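Local coordinates for protein PpBBE-like 1 D396N (Physcomitrella patens subsp. patens, PDB 6EO5) that oxidises cellobiose as a flavin-dependent oxidase, the berberine bridge enzyme homologue of a moss, here as a single-site variant, at residues A[175-179]-A[456-462]; A[226-230]-A[289-294]. All coordinates share one frame; numbering follows the deposited sequence.

Contact 1: residues A[175-179]-A[456-462]. With NAG (2-acetamido-2-deoxy-beta-D-glucopyranose), chain D.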
ATOM      1  N   LEU A 175       9.829 -14.922   8.912  1.00 67.80           N
ATOM      2  CA  LEU A 175       8.494 -14.992   9.482  1.00 68.39           C
ATOM      3  C   LEU A 175       8.383 -16.193  10.413  1.00 70.39           C
ATOM      4  O   LEU A 175       9.169 -17.139  10.346  1.00 70.99           O
ATOM      5  CB  LEU A 175       7.409 -15.064   8.390  1.00 68.41           C
ATOM      6  CG  LEU A 175       7.431 -16.251   7.429  1.00 69.48           C
ATOM      7  CD1 LEU A 175       6.474 -17.340   7.899  1.00 67.39           C
ATOM      8  CD2 LEU A 175       7.083 -15.778   6.031  1.00 71.49           C
ATOM      9  N   VAL A 176       7.381 -16.128  11.284  1.00 72.38           N
ATOM     10  CA  VAL A 176       6.965 -17.236  12.134  1.00 70.19           C
ATOM     11  C   VAL A 176       5.823 -17.949  11.420  1.00 70.55           C
ATOM     12  O   VAL A 176       4.754 -17.361  11.216  1.00 69.38           O
ATOM     13  CB  VAL A 176       6.529 -16.733  13.521  1.00 70.12           C
ATOM     14  CG1 VAL A 176       5.972 -17.866  14.368  1.00 66.48           C
ATOM     15  CG2 VAL A 176       7.694 -16.051  14.215  1.00 68.73           C
ATOM     16  N   ALA A 177       6.045 -19.205  11.034  1.00 69.31           N
ATOM     17  CA  ALA A 177       5.071 -19.952  10.249  1.00 68.56           C
ATOM     18  C   ALA A 177       3.964 -20.536  11.137  1.00 71.75           C
ATOM     19  O   ALA A 177       3.928 -20.345  12.357  1.00 70.40           O
ATOM     20  CB  ALA A 177       5.767 -21.048   9.446  1.00 65.44           C
ATOM     21  N   ALA A 178       3.026 -21.249  10.503  1.00 74.87           N
ATOM     22  CA  ALA A 178       1.851 -21.729  11.229  1.00 73.36           C
ATOM     23  C   ALA A 178       2.223 -22.797  12.247  1.00 75.59           C
ATOM     24  O   ALA A 178       1.624 -22.862  13.326  1.00 78.64           O
ATOM     25  CB  ALA A 178       0.802 -22.266  10.255  1.00 67.28           C
ATOM     26  N   ASN A 179       3.199 -23.651  11.924  1.00 80.15           N
ATOM     27  CA  ASN A 179       3.622 -24.674  12.873  1.00 77.29           C
ATOM     28  C   ASN A 179       4.621 -24.150  13.902  1.00 78.83           C
ATOM     29  O   ASN A 179       5.091 -24.932  14.731  1.00 84.20           O
ATOM     30  CB  ASN A 179       4.174 -25.913  12.123  1.00 85.07           C
ATOM     31  CG  ASN A 179       5.538 -25.684  11.462  1.00 86.50           C
ATOM     32  OD1 ASN A 179       6.177 -24.651  11.648  1.00 81.23           O
ATOM     33  ND2 ASN A 179       5.984 -26.682  10.683  1.00 93.75           N
ATOM     34  N   TRP A 456       2.348 -24.402   3.492  1.00 67.09           N
ATOM     35  CA  TRP A 456       2.849 -23.662   4.642  1.00 66.20           C
ATOM     36  C   TRP A 456       1.820 -23.413   5.732  1.00 65.44           C
ATOM     37  O   TRP A 456       2.193 -22.949   6.813  1.00 67.94           O
ATOM     38  CB  TRP A 456       3.450 -22.319   4.192  1.00 70.02           C
ATOM     39  CG  TRP A 456       4.756 -22.463   3.473  1.00 68.24           C
ATOM     40  CD1 TRP A 456       4.949 -22.499   2.122  1.00 70.02           C
ATOM     41  CD2 TRP A 456       6.052 -22.611   4.066  1.00 70.01           C
ATOM     42  NE1 TRP A 456       6.286 -22.653   1.834  1.00 70.92           N
ATOM     43  CE2 TRP A 456       6.986 -22.717   3.009  1.00 72.41           C
ATOM     44  CE3 TRP A 456       6.517 -22.657   5.387  1.00 73.17           C
ATOM     45  CZ2 TRP A 456       8.356 -22.866   3.233  1.00 73.54           C
ATOM     46  CZ3 TRP A 456       7.882 -22.804   5.613  1.00 70.54           C
ATOM     47  CH2 TRP A 456       8.785 -22.909   4.539  1.00 75.88           C
ATOM     48  N   ASP A 457       0.544 -23.691   5.490  1.00 69.74           N
ATOM     49  CA  ASP A 457      -0.495 -23.539   6.514  1.00 69.20           C
ATOM     50  C   ASP A 457      -1.663 -24.456   6.160  1.00 74.29           C
ATOM     51  O   ASP A 457      -2.771 -23.998   5.832  1.00 70.30           O
ATOM     52  CB  ASP A 457      -0.937 -22.077   6.624  1.00 63.67           C
ATOM     53  CG  ASP A 457      -1.980 -21.839   7.720  1.00 69.95           C
ATOM     54  OD1 ASP A 457      -2.173 -22.712   8.596  1.00 72.89           O
ATOM     55  OD2 ASP A 457      -2.617 -20.757   7.701  1.00 68.49           O
ATOM     56  N   PRO A 458      -1.452 -25.776   6.220  1.00 75.96           N
ATOM     57  CA  PRO A 458      -2.510 -26.702   5.787  1.00 71.32           C
ATOM     58  C   PRO A 458      -3.758 -26.629   6.649  1.00 68.04           C
ATOM     59  O   PRO A 458      -4.854 -26.934   6.162  1.00 69.67           O
ATOM     60  CB  PRO A 458      -1.831 -28.075   5.875  1.00 69.77           C
ATOM     61  CG  PRO A 458      -0.364 -27.802   5.956  1.00 70.98           C
ATOM     62  CD  PRO A 458      -0.254 -26.493   6.677  1.00 73.26           C
ATOM     63  N   GLN A 459      -3.620 -26.226   7.913  1.00 71.96           N
ATOM     64  CA  GLN A 459      -4.743 -26.045   8.826  1.00 72.38           C
ATOM     65  C   GLN A 459      -5.423 -24.690   8.692  1.00 74.83           C
ATOM     66  O   GLN A 459      -6.374 -24.430   9.440  1.00 77.64           O
ATOM     67  CB  GLN A 459      -4.293 -26.204  10.286  1.00 75.53           C
ATOM     68  CG  GLN A 459      -3.421 -27.402  10.578  1.00 78.86           C
ATOM     69  CD  GLN A 459      -3.942 -28.662   9.928  1.00 84.89           C
ATOM     70  OE1 GLN A 459      -5.146 -28.951   9.964  1.00 86.28           O
ATOM     71  NE2 GLN A 459      -3.038 -29.419   9.308  1.00 88.38           N
ATOM     72  N   ASN A 460      -4.951 -23.818   7.798  1.00 72.96           N
ATOM     73  CA  ASN A 460      -5.543 -22.493   7.600  1.00 68.43           C
ATOM     74  C   ASN A 460      -5.579 -21.709   8.910  1.00 66.16           C
ATOM     75  O   ASN A 460      -6.569 -21.062   9.244  1.00 67.00           O
ATOM     76  CB  ASN A 460      -6.941 -22.609   6.987  1.00 64.92           C
ATOM     77  CG  ASN A 460      -7.406 -21.329   6.326  1.00 65.22           C
ATOM     78  OD1 ASN A 460      -6.606 -20.558   5.786  1.00 66.98           O
ATOM     79  ND2 ASN A 460      -8.711 -21.086   6.373  1.00 61.16           N
ATOM     80  N   VAL A 461      -4.480 -21.778   9.664  1.00 68.55           N
ATOM     81  CA  VAL A 461      -4.369 -21.033  10.919  1.00 69.76           C
ATOM     82  C   VAL A 461      -4.542 -19.542  10.671  1.00 70.38           C
ATOM     83  O   VAL A 461      -5.252 -18.847  11.408  1.00 67.87           O
ATOM     84  CB  VAL A 461      -3.010 -21.313  11.590  1.00 71.55           C
ATOM     85  CG1 VAL A 461      -2.886 -20.506  12.866  1.00 66.20           C
ATOM     86  CG2 VAL A 461      -2.832 -22.796  11.849  1.00 72.43           C
ATOM     87  N   PHE A 462      -3.863 -19.029   9.640  1.00 72.39           N
ATOM     88  CA  PHE A 462      -3.865 -17.615   9.275  1.00 68.28           C
ATOM     89  C   PHE A 462      -4.863 -17.392   8.136  1.00 67.15           C
ATOM     90  O   PHE A 462      -4.597 -17.777   6.989  1.00 64.19           O
ATOM     91  CB  PHE A 462      -2.469 -17.170   8.840  1.00 65.01           C
ATOM     92  CG  PHE A 462      -1.406 -17.316   9.897  1.00 67.43           C
ATOM     93  CD1 PHE A 462      -1.455 -16.564  11.063  1.00 69.08           C
ATOM     94  CD2 PHE A 462      -0.319 -18.160   9.697  1.00 67.15           C
ATOM     95  CE1 PHE A 462      -0.458 -16.674  12.026  1.00 61.97           C
ATOM     96  CE2 PHE A 462       0.680 -18.274  10.659  1.00 62.59           C
ATOM     97  CZ  PHE A 462       0.609 -17.531  11.817  1.00 62.54           C
TER
HETATM   98  C1  NAG D 602       7.249 -26.678   9.971  1.00101.61           C
HETATM   99  C2  NAG D 602       8.301 -27.565  10.622  1.00102.91           C
HETATM  100  C3  NAG D 602       9.649 -27.353   9.939  1.00106.91           C
HETATM  101  C4  NAG D 602       9.523 -27.644   8.447  1.00111.93           C
HETATM  102  C5  NAG D 602       8.390 -26.820   7.821  1.00107.74           C
HETATM  103  C6  NAG D 602       8.094 -27.216   6.393  1.00103.46           C
HETATM  104  C7  NAG D 602       7.867 -28.139  12.974  1.00100.81           C
HETATM  105  C8  NAG D 602       7.177 -29.368  12.451  1.00 93.29           C
HETATM  106  N2  NAG D 602       8.394 -27.320  12.053  1.00 99.62           N
HETATM  107  O3  NAG D 602      10.642 -28.195  10.515  1.00107.52           O
HETATM  108  O4  NAG D 602      10.761 -27.375   7.795  1.00114.16           O
HETATM  109  O5  NAG D 602       7.159 -26.993   8.551  1.00106.31           O
HETATM  110  O6  NAG D 602       6.918 -28.011   6.329  1.00 96.73           O
HETATM  111  O7  NAG D 602       7.950 -27.903  14.178  1.00102.29           O

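Contact 2: residues A[226-230]-A[289-294]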
ATOM      1  N   LYS A 226       3.694  20.189  -9.001  1.00 55.08           N
ATOM      2  CA  LYS A 226       2.264  19.960  -8.872  1.00 55.14           C
ATOM      3  C   LYS A 226       1.536  21.055  -9.636  1.00 58.20           C
ATOM      4  O   LYS A 226       1.786  22.246  -9.417  1.00 60.05           O
ATOM      5  CB  LYS A 226       1.844  19.926  -7.403  1.00 53.53           C
ATOM      6  CG  LYS A 226       0.364  19.660  -7.163  1.00 53.56           C
ATOM      7  CD  LYS A 226       0.138  19.144  -5.747  1.00 53.67           C
ATOM      8  CE  LYS A 226      -1.342  19.052  -5.407  1.00 58.76           C
ATOM      9  NZ  LYS A 226      -1.564  18.355  -4.109  1.00 60.38           N
ATOM     10  N   TYR A 227       0.668  20.645 -10.557  1.00 54.49           N
ATOM     11  CA  TYR A 227      -0.144  21.559 -11.353  1.00 54.22           C
ATOM     12  C   TYR A 227      -1.599  21.271 -11.025  1.00 59.53           C
ATOM     13  O   TYR A 227      -2.062  20.139 -11.198  1.00 61.42           O
ATOM     14  CB  TYR A 227       0.137  21.396 -12.851  1.00 53.34           C
ATOM     15  CG  TYR A 227       1.614  21.404 -13.176  1.00 58.25           C
ATOM     16  CD1 TYR A 227       2.364  22.575 -13.075  1.00 59.14           C
ATOM     17  CD2 TYR A 227       2.270  20.243 -13.556  1.00 56.53           C
ATOM     18  CE1 TYR A 227       3.717  22.586 -13.353  1.00 56.03           C
ATOM     19  CE2 TYR A 227       3.630  20.247 -13.840  1.00 56.59           C
ATOM     20  CZ  TYR A 227       4.347  21.427 -13.736  1.00 57.87           C
ATOM     21  OH  TYR A 227       5.694  21.444 -14.018  1.00 54.75           O
ATOM     22  N   ARG A 228      -2.317  22.298 -10.571  1.00 60.42           N
ATOM     23  CA  ARG A 228      -3.608  22.147  -9.917  1.00 57.36           C
ATOM     24  C   ARG A 228      -4.647  23.044 -10.585  1.00 60.48           C
ATOM     25  O   ARG A 228      -4.321  24.141 -11.047  1.00 59.59           O
ATOM     26  CB  ARG A 228      -3.450  22.484  -8.424  1.00 58.04           C
ATOM     27  CG  ARG A 228      -4.664  22.275  -7.598  1.00 61.77           C
ATOM     28  CD  ARG A 228      -4.316  22.230  -6.117  1.00 65.64           C
ATOM     29  NE  ARG A 228      -5.543  22.082  -5.327  1.00 65.68           N
ATOM     30  CZ  ARG A 228      -5.579  21.744  -4.041  1.00 66.03           C
ATOM     31  NH1 ARG A 228      -4.446  21.499  -3.379  1.00 67.60           N
ATOM     32  NH2 ARG A 228      -6.755  21.643  -3.425  1.00 66.54           N
ATOM     33  N   TRP A 229      -5.893  22.566 -10.652  1.00 61.76           N
ATOM     34  CA  TRP A 229      -7.023  23.322 -11.191  1.00 58.62           C
ATOM     35  C   TRP A 229      -8.244  23.125 -10.303  1.00 62.08           C
ATOM     36  O   TRP A 229      -8.344  22.153  -9.551  1.00 60.28           O
ATOM     37  CB  TRP A 229      -7.442  22.887 -12.598  1.00 58.04           C
ATOM     38  CG  TRP A 229      -6.514  23.157 -13.721  1.00 59.65           C
ATOM     39  CD1 TRP A 229      -6.605  24.174 -14.635  1.00 61.59           C
ATOM     40  CD2 TRP A 229      -5.395  22.357 -14.120  1.00 58.32           C
ATOM     41  NE1 TRP A 229      -5.594  24.069 -15.557  1.00 57.34           N
ATOM     42  CE2 TRP A 229      -4.837  22.964 -15.266  1.00 56.79           C
ATOM     43  CE3 TRP A 229      -4.800  21.199 -13.611  1.00 55.24           C
ATOM     44  CZ2 TRP A 229      -3.721  22.448 -15.912  1.00 55.41           C
ATOM     45  CZ3 TRP A 229      -3.689  20.691 -14.251  1.00 56.92           C
ATOM     46  CH2 TRP A 229      -3.157  21.318 -15.390  1.00 56.69           C
ATOM     47  N   ASN A 230      -9.204  24.042 -10.436  1.00 59.16           N
ATOM     48  CA  ASN A 230     -10.462  23.964  -9.705  1.00 57.38           C
ATOM     49  C   ASN A 230     -11.545  24.457 -10.658  1.00 62.73           C
ATOM     50  O   ASN A 230     -11.952  25.618 -10.630  1.00 63.88           O
ATOM     51  CB  ASN A 230     -10.435  24.767  -8.415  1.00 54.98           C
ATOM     52  CG  ASN A 230     -11.691  24.551  -7.573  1.00 66.18           C
ATOM     53  OD1 ASN A 230     -12.465  23.610  -7.803  1.00 64.57           O
ATOM     54  ND2 ASN A 230     -11.896  25.418  -6.594  1.00 68.70           N
ATOM     55  N   ALA A 289      -3.097  20.299 -21.364  1.00 58.12           N
ATOM     56  CA  ALA A 289      -4.016  20.584 -20.273  1.00 58.64           C
ATOM     57  C   ALA A 289      -4.617  21.971 -20.458  1.00 59.95           C
ATOM     58  O   ALA A 289      -4.253  22.725 -21.363  1.00 62.77           O
ATOM     59  CB  ALA A 289      -3.317  20.489 -18.919  1.00 55.82           C
ATOM     60  N   ALA A 290      -5.558  22.303 -19.587  1.00 60.94           N
ATOM     61  CA  ALA A 290      -6.198  23.592 -19.663  1.00 55.75           C
ATOM     62  C   ALA A 290      -5.217  24.692 -19.253  1.00 62.06           C
ATOM     63  O   ALA A 290      -4.222  24.441 -18.562  1.00 57.45           O
ATOM     64  CB  ALA A 290      -7.431  23.610 -18.773  1.00 55.88           C
ATOM     65  N   PRO A 291      -5.464  25.920 -19.694  1.00 63.18           N
ATOM     66  CA  PRO A 291      -4.573  27.022 -19.331  1.00 64.65           C
ATOM     67  C   PRO A 291      -4.628  27.330 -17.844  1.00 65.05           C
ATOM     68  O   PRO A 291      -5.565  26.963 -17.134  1.00 66.64           O
ATOM     69  CB  PRO A 291      -5.112  28.193 -20.159  1.00 66.61           C
ATOM     70  CG  PRO A 291      -6.528  27.802 -20.481  1.00 60.74           C
ATOM     71  CD  PRO A 291      -6.474  26.337 -20.677  1.00 59.27           C
ATOM     72  N   ASN A 292      -3.587  28.018 -17.383  1.00 64.96           N
ATOM     73  CA  ASN A 292      -3.532  28.630 -16.058  1.00 69.27           C
ATOM     74  C   ASN A 292      -3.552  27.666 -14.881  1.00 62.65           C
ATOM     75  O   ASN A 292      -4.261  27.930 -13.904  1.00 65.40           O
ATOM     76  CB  ASN A 292      -4.698  29.604 -15.875  1.00 71.04           C
ATOM     77  CG  ASN A 292      -4.581  30.803 -16.767  1.00 76.57           C
ATOM     78  OD1 ASN A 292      -3.482  31.346 -16.949  1.00 68.05           O
ATOM     79  ND2 ASN A 292      -5.708  31.224 -17.350  1.00 74.03           N
ATOM     80  N   PRO A 293      -2.786  26.584 -14.894  1.00 60.87           N
ATOM     81  CA  PRO A 293      -2.672  25.790 -13.676  1.00 62.50           C
ATOM     82  C   PRO A 293      -1.968  26.571 -12.585  1.00 58.63           C
ATOM     83  O   PRO A 293      -1.073  27.376 -12.842  1.00 68.15           O
ATOM     84  CB  PRO A 293      -1.832  24.591 -14.119  1.00 62.53           C
ATOM     85  CG  PRO A 293      -0.976  25.149 -15.178  1.00 58.38           C
ATOM     86  CD  PRO A 293      -1.904  26.051 -15.944  1.00 62.65           C
ATOM     87  N   THR A 294      -2.407  26.344 -11.357  1.00 57.99           N
ATOM     88  CA  THR A 294      -1.556  26.600 -10.215  1.00 57.89           C
ATOM     89  C   THR A 294      -0.248  25.852 -10.423  1.00 64.15           C
ATOM     90  O   THR A 294      -0.254  24.670 -10.776  1.00 64.66           O
ATOM     91  CB  THR A 294      -2.263  26.146  -8.941  1.00 59.35           C
ATOM     92  OG1 THR A 294      -3.291  27.088  -8.633  1.00 66.43           O
ATOM     93  CG2 THR A 294      -1.319  26.096  -7.792  1.00 63.87           C
TER

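Contact 1: residues A[175-179]-A[456-462]
D457 OD2 is gripped by the backbone N of F462 and, in a salt bridge, by K453 NZ, while the methyl group of A178 rests against the other oxygen of the same carboxylate. The contact joins the end of a beta-hairpin strand in the FAD-binding domain to the turn that follows helix 446-456 near the C-terminus. The shortest bond runs from V461 N to D457 OD1, at 2.7 Å, and meets that oxygen on its syn lone pair. F462 N donates to D457 OD2 at 2.9 Å, nearly straight at 166°. With CG anti to the backbone N (chi1 -178°), the carboxylate reaches forward along its own segment and holds the two residues that follow the type I turn D457-N460, which is closed by N460 N and D457 O. The lysine would be expected to stabilise the negative charge of this largely buried group.

No hydrogen bond links the two segments; apolar contact and backbone atoms do the work. A178 CB is the centre of the contact: D457 OD1 lies 3.4 Å from it, while V461 CG2 and F462 CE2 each approach it to 4.0 Å. The phenyl ring of F462 presents its edge to the A177 carbonyl carbon and passes obliquely beside A178 CA. On the helix side of the turn, the indole of W456 reaches A177 CB through CE3; its NE1 is held by D192. Helix 57-70 covers the F462 side through V64, and its K68 donates to A178 O.

N179, one residue beyond the packed alanine, is the asparagine of an N-glycosylation sequon with T181, whose hydroxyl is hydrogen-bonded both to N179 OD1 and to the sugar. The glycan departs from the amide nitrogen, N179 ND2 being bonded covalently to NAG C1 at 1.5 Å.

Contact 2: residues A[226-230]-A[289-294]
P293 packs alongside the W229 indole and forms with it the dense part of this contact, at the edge of the seven-stranded antiparallel sheet that packs beside the flavin domain. Strand 222-230 lies here between 264-271 and the outermost 294-300, with helix 279-288 connecting those two, so 289-294 is the return limb of a split beta-alpha-beta crossover. P293 CB sits over one face of the indole, 3.7 Å from the centroid of the six-membered ring and 26° off its normal, a CH-pi contact. A289 CB meets the six-membered ring obliquely, 3.6 Å from W229 CZ2.

The ring's N-H is turned into the loop. W229 NE1 donates to P291 O at 3.3 Å with an angle of 147°; the acceptor lies near the ring plane, although the donor stands well above the plane of that carbonyl. A second bond, to A290 O, is weak. CG beside the backbone N (chi1 -68°) swings the indole from its strand toward these carbonyls, and F285 of helix 279-288 adds cover.

The outer side is looser. R228 and T294 make an antiparallel hydrogen-bonded pair, with T294 N to R228 O at 2.9 Å and the longer R228 N to T294 O at 3.2 Å, yet their exposed side chains meet chiefly CB to CB. The extended chain of R228 carries its guanidinium clear of the loop.

The two backbone bonds begin the pairing of the strands, which K226 and V296 continue; proline packing and an N-H directed mainly at P291 O are consistent with an anchored loop.

Contact 1 and contact 2 lie on opposite sides of the chain's centre, with 51 Å between their centres and about 37 Å between nearest atoms, so neither touches the other. In sequence, contact 2 is nested inside the long loop that contact 1 closes: after 175-179 the chain completes the sheet of strand 170-176 with strands 182-186 and 207-217, then builds the seven-stranded sheet, and returns in 456-462 to pack against 175-179. The bound FAD lies between them. The side chain of F462 in contact 1 comes within about 8 Å of the cofactor, that of K226 in contact 2 within about 13 Å, which places both in the surrounding framework.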